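Local coordinates for centrosomal protein 120 (Oreochromis niloticus, PDB 6EWH), which works at the centrosome and centrioles, where it probably supports the building of cilia, and is represented here by its second C2 domain, at residues C27-A38 / P86-K97; A142-Q152 / Q169-R179. The protein carries 1 engineered substitution. One frame throughout, in Å; residues are numbered along the deposited sequence. Where two conformers were deposited one is given.

Contact 1. Residues C27-A38 / P86-K97; sequences CTDMFVLSVTVA and PERASVRIRSSK
The carbonyl oxygen of I93 is met by three groups: F31 N donates a 2.7 Å hydrogen bond to I93 O, M30 CA adds a CH···O contact at 3.4 Å, and the edge of the F31 ring, with I93 O near its plane, closes in through CD1. The aromatic chain lies there because its CG stands beside the backbone N and opposite the carbonyl carbon (chi1 -62°). The same ring edge also meets S95 O, while F31 CZ comes 3.6 Å from K97 N. Ten backbone bonds tie the strands from D29/S95 to V37/E87. At the D29/S95 end, T28 and D29 both face S95, a classic beta bulge. In this C2 domain, the strands are neighbours in one sheet of a beta sandwich; F31, L33, V35, A89, V91 and I93 put apolar groups on one face, where L66 and Y64 of strand 60-66 and L100 of helix 97-105 supply further packing. L33 CB lies 3.9 Å from I93 CD1. The other face, exposed at R88 and S90, carries serine, threonine and arginine beside M30 and V32. M30 is bent so that its CE sits 3.5 Å above one face of the R92 guanidinium, whose charge pairs with E181. R94 runs extended, M30 SD against its CB at 3.6 Å, and lays its guanidinium flat against T28, whose CA is 3.7 Å above the centre of the plane; NH1 bonds Q20 and the A24 carbonyl. With an alanine in place of R94, those two acceptors would probably lose their charged donor and T28 the flat group packed against it. D29, salt-bridged to R180, reaches K97 N through a water, and S96 caps the following helix through I99 N. A second water joins T36 OG1 to R88 NH1.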
loop_
_atom_site.group_PDB
_atom_site.type_symbol
_atom_site.label_atom_id
_atom_site.label_comp_id
_atom_site.label_asym_id
_atom_site.label_seq_id
_atom_site.Cartn_x
_atom_site.Cartn_y
_atom_site.Cartn_z
ATOM N N CYS A 27 16.118 -19.299 8.748
ATOM C CA CYS A 27 15.070 -18.280 8.796
ATOM C C CYS A 27 13.739 -19.009 8.622
ATOM O O CYS A 27 13.249 -19.188 7.503
ATOM C CB CYS A 27 15.331 -17.246 7.702
ATOM S SG CYS A 27 16.941 -16.404 7.847
ATOM N N THR A 28 13.155 -19.429 9.747
ATOM C CA THR A 28 12.069 -20.404 9.754
ATOM C C THR A 28 10.794 -19.918 10.443
ATOM O O THR A 28 9.867 -20.716 10.625
ATOM C CB THR A 28 12.539 -21.682 10.447
ATOM O OG1 THR A 28 12.717 -21.409 11.842
ATOM C CG2 THR A 28 13.867 -22.141 9.858
ATOM N N ASP A 29 10.721 -18.657 10.853
ATOM C CA ASP A 29 9.540 -18.148 11.533
ATOM C C ASP A 29 8.573 -17.518 10.535
ATOM O O ASP A 29 8.976 -17.006 9.492
ATOM C CB ASP A 29 9.937 -17.108 12.580
ATOM C CG ASP A 29 10.836 -17.683 13.663
ATOM O OD1 ASP A 29 10.810 -18.917 13.867
ATOM O OD2 ASP A 29 11.564 -16.904 14.310
ATOM N N MET A 30 7.287 -17.575 10.857
ATOM C CA MET A 30 6.257 -17.024 9.983
ATOM C C MET A 30 5.882 -15.609 10.385
ATOM O O MET A 30 5.699 -15.312 11.569
ATOM C CB MET A 30 5.010 -17.905 10.024
ATOM C CG MET A 30 5.244 -19.296 9.454
ATOM S SD MET A 30 5.984 -19.315 7.804
ATOM C CE MET A 30 4.863 -18.250 6.903
ATOM N N PHE A 31 5.758 -14.743 9.376
ATOM C CA PHE A 31 5.368 -13.350 9.534
ATOM C C PHE A 31 4.269 -13.011 8.539
ATOM O O PHE A 31 4.113 -13.670 7.508
ATOM C CB PHE A 31 6.567 -12.420 9.251
ATOM C CG PHE A 31 7.719 -12.624 10.196
ATOM C CD1 PHE A 31 8.671 -13.615 9.959
ATOM C CD2 PHE A 31 7.847 -11.841 11.334
ATOM C CE1 PHE A 31 9.740 -13.801 10.840
ATOM C CE2 PHE A 31 8.902 -12.038 12.218
ATOM C CZ PHE A 31 9.842 -13.007 11.966
ATOM N N VAL A 32 3.521 -11.952 8.842
ATOM C CA VAL A 32 2.498 -11.422 7.944
ATOM C C VAL A 32 2.809 -9.950 7.685
ATOM O O VAL A 32 2.992 -9.174 8.631
ATOM C CB VAL A 32 1.078 -11.590 8.519
ATOM C CG1 VAL A 32 0.044 -11.046 7.537
ATOM C CG2 VAL A 32 0.811 -13.056 8.819
ATOM N N LEU A 33 2.880 -9.580 6.411
ATOM C CA LEU A 33 3.047 -8.194 5.984
ATOM C C LEU A 33 1.754 -7.775 5.294
ATOM O O LEU A 33 1.308 -8.445 4.354
ATOM C CB LEU A 33 4.218 -8.111 5.017
ATOM C CG LEU A 33 4.446 -6.735 4.394
ATOM C CD1 LEU A 33 4.845 -5.702 5.458
ATOM C CD2 LEU A 33 5.549 -6.841 3.342
ATOM N N SER A 34 1.139 -6.684 5.759
ATOM C CA SER A 34 -0.180 -6.316 5.271
ATOM C C SER A 34 -0.247 -4.838 4.924
ATOM O O SER A 34 0.453 -3.996 5.501
ATOM C CB SER A 34 -1.292 -6.627 6.282
ATOM O OG SER A 34 -1.126 -5.876 7.461
ATOM N N VAL A 35 -1.106 -4.542 3.953
ATOM C CA VAL A 35 -1.385 -3.179 3.505
ATOM C C VAL A 35 -2.892 -2.987 3.569
ATOM O O VAL A 35 -3.648 -3.803 3.026
ATOM C CB VAL A 35 -0.905 -2.962 2.063
ATOM C CG1 VAL A 35 -1.245 -1.532 1.599
ATOM C CG2 VAL A 35 0.585 -3.215 1.953
ATOM N N THR A 36 -3.333 -1.916 4.224
ATOM C CA THR A 36 -4.756 -1.606 4.329
ATOM C C THR A 36 -4.992 -0.225 3.741
ATOM O O THR A 36 -4.347 0.751 4.149
ATOM C CB THR A 36 -5.236 -1.631 5.780
ATOM O OG1 THR A 36 -4.969 -2.903 6.357
ATOM C CG2 THR A 36 -6.747 -1.334 5.838
ATOM N N VAL A 37 -5.898 -0.150 2.777
ATOM C CA VAL A 37 -6.389 1.127 2.268
ATOM C C VAL A 37 -7.688 1.439 2.999
ATOM O O VAL A 37 -8.671 0.692 2.906
ATOM C CB VAL A 37 -6.539 1.131 0.738
ATOM C CG1 VAL A 37 -5.173 0.922 0.080
ATOM C CG2 VAL A 37 -7.550 0.081 0.240
ATOM N N ALA A 38 -7.677 2.521 3.772
ATOM C CA ALA A 38 -8.720 2.783 4.762
ATOM C C ALA A 38 -9.769 3.810 4.345
ATOM O O ALA A 38 -10.951 3.641 4.678
ATOM C CB ALA A 38 -8.082 3.200 6.092
ATOM N N PRO A 86 -12.787 -0.212 3.979
ATOM C CA PRO A 86 -11.375 -0.475 4.272
ATOM C C PRO A 86 -11.038 -1.897 3.852
ATOM O O PRO A 86 -11.813 -2.829 4.076
ATOM C CB PRO A 86 -11.279 -0.302 5.794
ATOM C CG PRO A 86 -12.539 0.421 6.200
ATOM C CD PRO A 86 -13.579 0.023 5.203
ATOM N N GLU A 87 -9.886 -2.056 3.211
ATOM C CA GLU A 87 -9.566 -3.325 2.578
ATOM C C GLU A 87 -8.090 -3.639 2.753
ATOM O O GLU A 87 -7.226 -2.807 2.444
ATOM C CB GLU A 87 -9.916 -3.280 1.087
ATOM C CG GLU A 87 -9.593 -4.587 0.389
ATOM C CD GLU A 87 -10.078 -4.630 -1.035
ATOM O OE1 GLU A 87 -10.767 -3.679 -1.468
ATOM O OE2 GLU A 87 -9.762 -5.630 -1.726
ATOM N N ARG A 88 -7.805 -4.842 3.254
ATOM C CA ARG A 88 -6.452 -5.277 3.563
ATOM C C ARG A 88 -6.031 -6.360 2.583
ATOM O O ARG A 88 -6.831 -7.233 2.226
ATOM C CB ARG A 88 -6.406 -5.859 4.984
ATOM C CG ARG A 88 -5.004 -6.285 5.425
ATOM C CD ARG A 88 -5.020 -6.859 6.822
ATOM N NE ARG A 88 -5.499 -5.894 7.793
ATOM C CZ ARG A 88 -6.563 -6.082 8.568
ATOM N NH1 ARG A 88 -6.929 -5.128 9.408
ATOM N NH2 ARG A 88 -7.253 -7.212 8.502
ATOM N N ALA A 89 -4.758 -6.333 2.189
ATOM C CA ALA A 89 -4.125 -7.437 1.489
ATOM C C ALA A 89 -2.898 -7.813 2.288
ATOM O O ALA A 89 -2.186 -6.933 2.783
ATOM C CB ALA A 89 -3.696 -7.064 0.061
ATOM N N SER A 90 -2.656 -9.113 2.451
ATOM C CA SER A 90 -1.572 -9.613 3.294
ATOM C C SER A 90 -0.810 -10.710 2.566
ATOM O O SER A 90 -1.409 -11.494 1.833
ATOM C CB SER A 90 -2.138 -10.247 4.577
ATOM O OG SER A 90 -2.982 -9.361 5.297
ATOM N N VAL A 91 0.496 -10.787 2.814
ATOM C CA VAL A 91 1.324 -11.895 2.351
ATOM C C VAL A 91 1.994 -12.541 3.551
ATOM O O VAL A 91 2.302 -11.888 4.551
ATOM C CB VAL A 91 2.376 -11.450 1.309
ATOM C CG1 VAL A 91 1.686 -11.011 0.020
ATOM C CG2 VAL A 91 3.266 -10.326 1.871
ATOM N N ARG A 92 2.234 -13.843 3.440
ATOM C CA ARG A 92 2.940 -14.580 4.473
ATOM C C ARG A 92 4.412 -14.694 4.106
ATOM O O ARG A 92 4.762 -14.948 2.948
ATOM C CB ARG A 92 2.347 -15.982 4.645
ATOM C CG ARG A 92 0.921 -15.974 5.158
ATOM C CD ARG A 92 0.364 -17.408 5.192
ATOM N NE ARG A 92 0.897 -18.158 6.327
ATOM C CZ ARG A 92 1.155 -19.461 6.313
ATOM N NH1 ARG A 92 0.964 -20.166 5.208
ATOM N NH2 ARG A 92 1.617 -20.049 7.407
ATOM N N ILE A 93 5.274 -14.509 5.103
ATOM C CA ILE A 93 6.717 -14.516 4.900
ATOM C C ILE A 93 7.337 -15.472 5.911
ATOM O O ILE A 93 7.035 -15.401 7.109
ATOM C CB ILE A 93 7.313 -13.102 5.044
ATOM C CG1 ILE A 93 6.734 -12.159 3.996
ATOM C CG2 ILE A 93 8.834 -13.143 4.907
ATOM C CD1 ILE A 93 7.001 -10.697 4.275
ATOM N N ARG A 94 8.183 -16.375 5.429
ATOM C CA ARG A 94 8.967 -17.240 6.299
ATOM C C ARG A 94 10.385 -16.679 6.323
ATOM O O ARG A 94 11.022 -16.557 5.274
ATOM C CB ARG A 94 8.933 -18.678 5.780
ATOM C CG ARG A 94 9.555 -19.727 6.712
ATOM C CD ARG A 94 9.318 -21.119 6.141
ATOM N NE ARG A 94 9.854 -22.182 6.987
ATOM C CZ ARG A 94 11.115 -22.608 6.952
ATOM N NH1 ARG A 94 11.990 -22.062 6.115
ATOM N NH2 ARG A 94 11.501 -23.589 7.760
ATOM N N SER A 95 10.852 -16.283 7.501
ATOM C CA SER A 95 12.128 -15.572 7.598
ATOM C C SER A 95 12.587 -15.596 9.050
ATOM O O SER A 95 12.092 -16.379 9.865
ATOM C CB SER A 95 11.977 -14.133 7.081
ATOM O OG SER A 95 13.238 -13.495 6.903
ATOM N N SER A 96 13.563 -14.751 9.376
ATOM C CA SER A 96 13.867 -14.440 10.760
ATOM C C SER A 96 13.651 -12.952 10.979
ATOM O O SER A 96 13.668 -12.158 10.032
ATOM C CB SER A 96 15.307 -14.824 11.132
ATOM O OG SER A 96 16.232 -13.872 10.630
ATOM N N LYS A 97 13.444 -12.588 12.246
ATOM C CA LYS A 97 13.257 -11.189 12.617
ATOM C C LYS A 97 14.311 -10.303 11.970
ATOM O O LYS A 97 13.990 -9.331 11.276
ATOM C CB LYS A 97 13.358 -11.055 14.135
ATOM C CG LYS A 97 12.071 -10.855 14.860
ATOM C CD LYS A 97 12.317 -10.151 16.188
ATOM C CE LYS A 97 13.470 -10.771 16.944
ATOM N NZ LYS A 97 13.328 -10.556 18.407
HETATM O O HOH W 1 12.896 -14.838 14.171
HETATM O O HOH W 2 -5.898 -2.886 8.914
#

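Contact 2. Residues A142-Q152 / Q169-R179; sequences AATVESAFILQ and QPTLGVAVTLR. Engineered in segment 142-152: S147 (natural residue Gly).
The F149 ring presents its edge to segment 169-179: the carbonyl oxygens of L172 and V174 both lie near its plane, with CE2 3.8 Å from V174 O. The side chains of F149 and V174 cross at about a right angle, V174 CB 3.7 Å from F149 CD2, and T124 and V126 of strand 119-126 also touch the phenyl group. A compact, branched valine suits a place beside so broad a ring. Further along this face, V145 CB packs 3.7 Å from V176 CG2 in one V176 conformer, near L131 of helix 128-133. S147, an engineered substitution for the natural glycine, shares the face; its backbone pairs with V174 through two 3.0 Å bonds, S147 N to V174 O and V174 N to S147 O.

On the opposite face, the hydroxyls of T144 and T177 join through a short hydrogen bond, OG1 to OG1 at 2.6 Å. In both threonines OG1 stands opposite the carbonyl carbon (chi1 -63° and -68°), which turns the hydroxyls to each other across a non-hydrogen-bonded pair; T177 is buried, and the bond satisfies its oxygen. T171, in one conformer, instead directs OG1 back to Q169 O, and its CG2 rests 3.5 Å from A148 CB; A148 is paired with G173, so both residues are small. L151 N bonds P170 O from above the carbonyl plane. Such an antiparallel pair of consecutive strands, the first of them outermost in its sheet and the second inside it, fits the layered beta sandwich of a C2 domain.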
loop_
_atom_site.group_PDB
_atom_site.type_symbol
_atom_site.label_atom_id
_atom_site.label_comp_id
_atom_site.label_asym_id
_atom_site.label_seq_id
_atom_site.Cartn_x
_atom_site.Cartn_y
_atom_site.Cartn_z
ATOM N N ALA A 142 2.678 -6.325 16.960
ATOM C CA ALA A 142 2.737 -5.897 15.572
ATOM C C ALA A 142 3.323 -4.494 15.494
ATOM O O ALA A 142 3.234 -3.705 16.438
ATOM C CB ALA A 142 1.333 -5.897 14.967
ATOM N N ALA A 143 3.951 -4.193 14.360
ATOM C CA ALA A 143 4.449 -2.854 14.064
ATOM C C ALA A 143 3.642 -2.285 12.905
ATOM O O ALA A 143 3.432 -2.973 11.903
ATOM C CB ALA A 143 5.926 -2.908 13.668
ATOM N N THR A 144 3.203 -1.026 13.029
ATOM C CA THR A 144 2.330 -0.428 12.023
ATOM C C THR A 144 2.738 1.010 11.744
ATOM O O THR A 144 3.014 1.782 12.672
ATOM C CB THR A 144 0.861 -0.427 12.484
ATOM O OG1 THR A 144 0.415 -1.772 12.655
ATOM C CG2 THR A 144 -0.033 0.264 11.452
ATOM N N VAL A 145 2.764 1.363 10.463
ATOM C CA VAL A 145 2.847 2.752 10.026
ATOM C C VAL A 145 1.498 3.091 9.419
ATOM O O VAL A 145 1.061 2.439 8.468
ATOM C CB VAL A 145 3.964 2.968 9.000
ATOM C CG1 VAL A 145 3.939 4.408 8.512
ATOM C CG2 VAL A 145 5.303 2.658 9.622
ATOM N N GLU A 146 0.835 4.099 9.972
ATOM C CA GLU A 146 -0.477 4.505 9.498
ATOM C C GLU A 146 -0.407 5.997 9.234
ATOM O O GLU A 146 0.059 6.753 10.091
ATOM C CB GLU A 146 -1.519 4.222 10.578
ATOM C CG GLU A 146 -2.949 4.349 10.117
ATOM C CD GLU A 146 -3.919 3.730 11.104
ATOM O OE1 GLU A 146 -3.566 3.615 12.299
ATOM O OE2 GLU A 146 -5.030 3.349 10.680
ATOM N N SER A 147 -0.825 6.422 8.049
ATOM C CA SER A 147 -0.754 7.842 7.746
ATOM C C SER A 147 -1.729 8.178 6.632
ATOM O O SER A 147 -2.299 7.302 5.975
ATOM C CB SER A 147 0.673 8.260 7.372
ATOM O OG SER A 147 0.804 9.670 7.399
ATOM N N ALA A 148 -1.901 9.475 6.423
ATOM C CA ALA A 148 -2.650 10.004 5.297
ATOM C C ALA A 148 -1.622 10.392 4.242
ATOM O O ALA A 148 -0.845 11.335 4.432
ATOM C CB ALA A 148 -3.471 11.210 5.747
ATOM N N PHE A 149 -1.603 9.655 3.144
ATOM C CA PHE A 149 -0.616 9.843 2.096
ATOM C C PHE A 149 -1.220 10.636 0.944
ATOM O O PHE A 149 -2.397 10.472 0.613
ATOM C CB PHE A 149 -0.145 8.469 1.620
ATOM C CG PHE A 149 0.655 7.718 2.653
ATOM C CD1 PHE A 149 2.019 7.924 2.769
ATOM C CD2 PHE A 149 0.045 6.818 3.519
ATOM C CE1 PHE A 149 2.769 7.238 3.717
ATOM C CE2 PHE A 149 0.792 6.129 4.476
ATOM C CZ PHE A 149 2.150 6.340 4.576
ATOM N N ILE A 150 -0.422 11.529 0.347
ATOM C CA ILE A 150 -0.897 12.380 -0.737
ATOM C C ILE A 150 -0.713 11.681 -2.077
ATOM O O ILE A 150 0.385 11.215 -2.403
ATOM C CB ILE A 150 -0.168 13.730 -0.727
ATOM C CG1 ILE A 150 -0.255 14.350 0.658
ATOM C CG2 ILE A 150 -0.752 14.639 -1.801
ATOM C CD1 ILE A 150 -1.652 14.717 1.061
ATOM N N LEU A 151 -1.781 11.634 -2.871
ATOM C CA LEU A 151 -1.722 11.085 -4.217
ATOM C C LEU A 151 -1.269 12.169 -5.191
ATOM O O LEU A 151 -1.817 13.275 -5.193
ATOM C CB LEU A 151 -3.085 10.535 -4.636
ATOM C CG LEU A 151 -3.479 9.225 -3.933
ATOM C CD1 LEU A 151 -5.007 9.026 -4.010
ATOM C CD2 LEU A 151 -2.755 8.036 -4.543
ATOM N N GLN A 152 -0.278 11.842 -6.020
ATOM C CA GLN A 152 0.275 12.772 -6.997
ATOM C C GLN A 152 -0.115 12.334 -8.396
ATOM O O GLN A 152 0.117 11.172 -8.759
ATOM C CB GLN A 152 1.813 12.804 -6.892
ATOM C CG GLN A 152 2.345 13.350 -5.577
ATOM C CD GLN A 152 2.072 14.830 -5.413
ATOM O OE1 GLN A 152 1.715 15.511 -6.368
ATOM N NE2 GLN A 152 2.236 15.335 -4.197
ATOM N N GLN A 169 -5.437 18.399 -0.656
ATOM C CA GLN A 169 -4.992 17.590 -1.777
ATOM C C GLN A 169 -5.555 16.179 -1.683
ATOM O O GLN A 169 -6.090 15.777 -0.641
ATOM C CB GLN A 169 -3.452 17.574 -1.858
ATOM C CG GLN A 169 -2.907 18.691 -2.780
ATOM C CD GLN A 169 -1.473 18.473 -3.277
ATOM O OE1 GLN A 169 -1.237 17.773 -4.267
ATOM N NE2 GLN A 169 -0.518 19.112 -2.612
ATOM N N PRO A 170 -5.504 15.412 -2.776
ATOM C CA PRO A 170 -6.006 14.035 -2.728
ATOM C C PRO A 170 -5.199 13.215 -1.739
ATOM O O PRO A 170 -3.970 13.191 -1.778
ATOM C CB PRO A 170 -5.800 13.526 -4.156
ATOM C CG PRO A 170 -5.625 14.710 -4.983
ATOM C CD PRO A 170 -4.997 15.740 -4.123
ATOM N N THR A 171 -5.905 12.520 -0.864
ATOM C CA THR A 171 -5.302 11.862 0.272
ATOM C C THR A 171 -5.847 10.443 0.355
ATOM O O THR A 171 -7.037 10.228 0.109
ATOM C CB THR A 171 -5.692 12.654 1.518
ATOM O OG1 THR A 171 -5.207 14.000 1.383
ATOM C CG2 THR A 171 -5.133 12.030 2.755
ATOM N N LEU A 172 -4.974 9.502 0.700
ATOM C CA LEU A 172 -5.349 8.098 0.891
ATOM C C LEU A 172 -4.840 7.650 2.251
ATOM O O LEU A 172 -3.636 7.708 2.513
ATOM C CB LEU A 172 -4.712 7.232 -0.198
ATOM C CG LEU A 172 -5.072 5.744 -0.155
ATOM C CD1 LEU A 172 -6.560 5.582 -0.398
ATOM C CD2 LEU A 172 -4.282 4.975 -1.187
ATOM N N GLY A 173 -5.747 7.202 3.114
ATOM C CA GLY A 173 -5.329 6.635 4.382
ATOM C C GLY A 173 -4.829 5.211 4.205
ATOM O O GLY A 173 -5.559 4.366 3.680
ATOM N N VAL A 174 -3.575 4.949 4.574
ATOM C CA VAL A 174 -2.969 3.624 4.423
ATOM C C VAL A 174 -2.338 3.204 5.741
ATOM O O VAL A 174 -1.690 4.009 6.416
ATOM C CB VAL A 174 -1.900 3.622 3.317
ATOM C CG1 VAL A 174 -1.329 2.221 3.108
ATOM C CG2 VAL A 174 -2.458 4.168 2.013
ATOM N N ALA A 175 -2.479 1.926 6.080
ATOM C CA ALA A 175 -1.739 1.335 7.182
ATOM C C ALA A 175 -0.953 0.152 6.645
ATOM O O ALA A 175 -1.519 -0.723 5.983
ATOM C CB ALA A 175 -2.689 0.851 8.280
ATOM N N VAL A 176 0.344 0.125 6.919
ATOM C CA VAL A 176 1.189 -1.023 6.608
ATOM C C VAL A 176 1.644 -1.633 7.923
ATOM O O VAL A 176 2.080 -0.914 8.827
ATOM C CB VAL A 176 2.388 -0.644 5.718
ATOM C CG1 VAL A 176 1.904 -0.163 4.355
ATOM C CG2 VAL A 176 3.264 0.413 6.392
ATOM N N THR A 177 1.529 -2.959 8.037
ATOM C CA THR A 177 1.801 -3.638 9.300
ATOM C C THR A 177 2.676 -4.862 9.074
ATOM O O THR A 177 2.524 -5.575 8.081
ATOM C CB THR A 177 0.467 -4.063 9.955
ATOM O OG1 THR A 177 -0.254 -2.897 10.366
ATOM C CG2 THR A 177 0.688 -4.956 11.186
ATOM N N LEU A 178 3.613 -5.087 9.990
ATOM C CA LEU A 178 4.395 -6.316 10.027
ATOM C C LEU A 178 4.197 -6.965 11.389
ATOM O O LEU A 178 4.260 -6.284 12.414
ATOM C CB LEU A 178 5.874 -6.002 9.806
ATOM C CG LEU A 178 6.823 -7.201 9.870
ATOM C CD1 LEU A 178 6.580 -8.165 8.707
ATOM C CD2 LEU A 178 8.269 -6.758 9.905
ATOM N N ARG A 179 3.947 -8.276 11.403
ATOM C CA ARG A 179 3.821 -8.968 12.679
ATOM C C ARG A 179 4.257 -10.414 12.516
ATOM O O ARG A 179 4.189 -10.976 11.420
ATOM C CB ARG A 179 2.378 -8.916 13.201
ATOM C CG ARG A 179 1.373 -9.591 12.290
ATOM C CD ARG A 179 -0.048 -9.377 12.777
ATOM N NE ARG A 179 -1.009 -10.025 11.887
ATOM C CZ ARG A 179 -1.289 -11.322 11.901
ATOM N NH1 ARG A 179 -0.687 -12.134 12.760
ATOM N NH2 ARG A 179 -2.175 -11.814 11.043
HETATM O O HOH W 3 -1.912 15.835 -5.842
#

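How the contacts relate
Contact 1 and contact 2 lie in the same six-stranded mixed sheet, their centres about 15 Å apart, and follow one another along the chain: 27-38 and 86-97 are paired before 142-152 and 169-179. Strands 29-41 and 171-180 are neighbours, so the two pairs sit side by side, in the order 87-95, 29-41, 171-180, 143-150. The seam between them carries probable backbone hydrogen bonds, T36 N to A175 O and A38 N to G173 O, both 2.8 Å, and L33 packs against T177 O. Residues far apart in sequence thus form one continuous layer of the C2 domain, with 143-150 as an outermost strand.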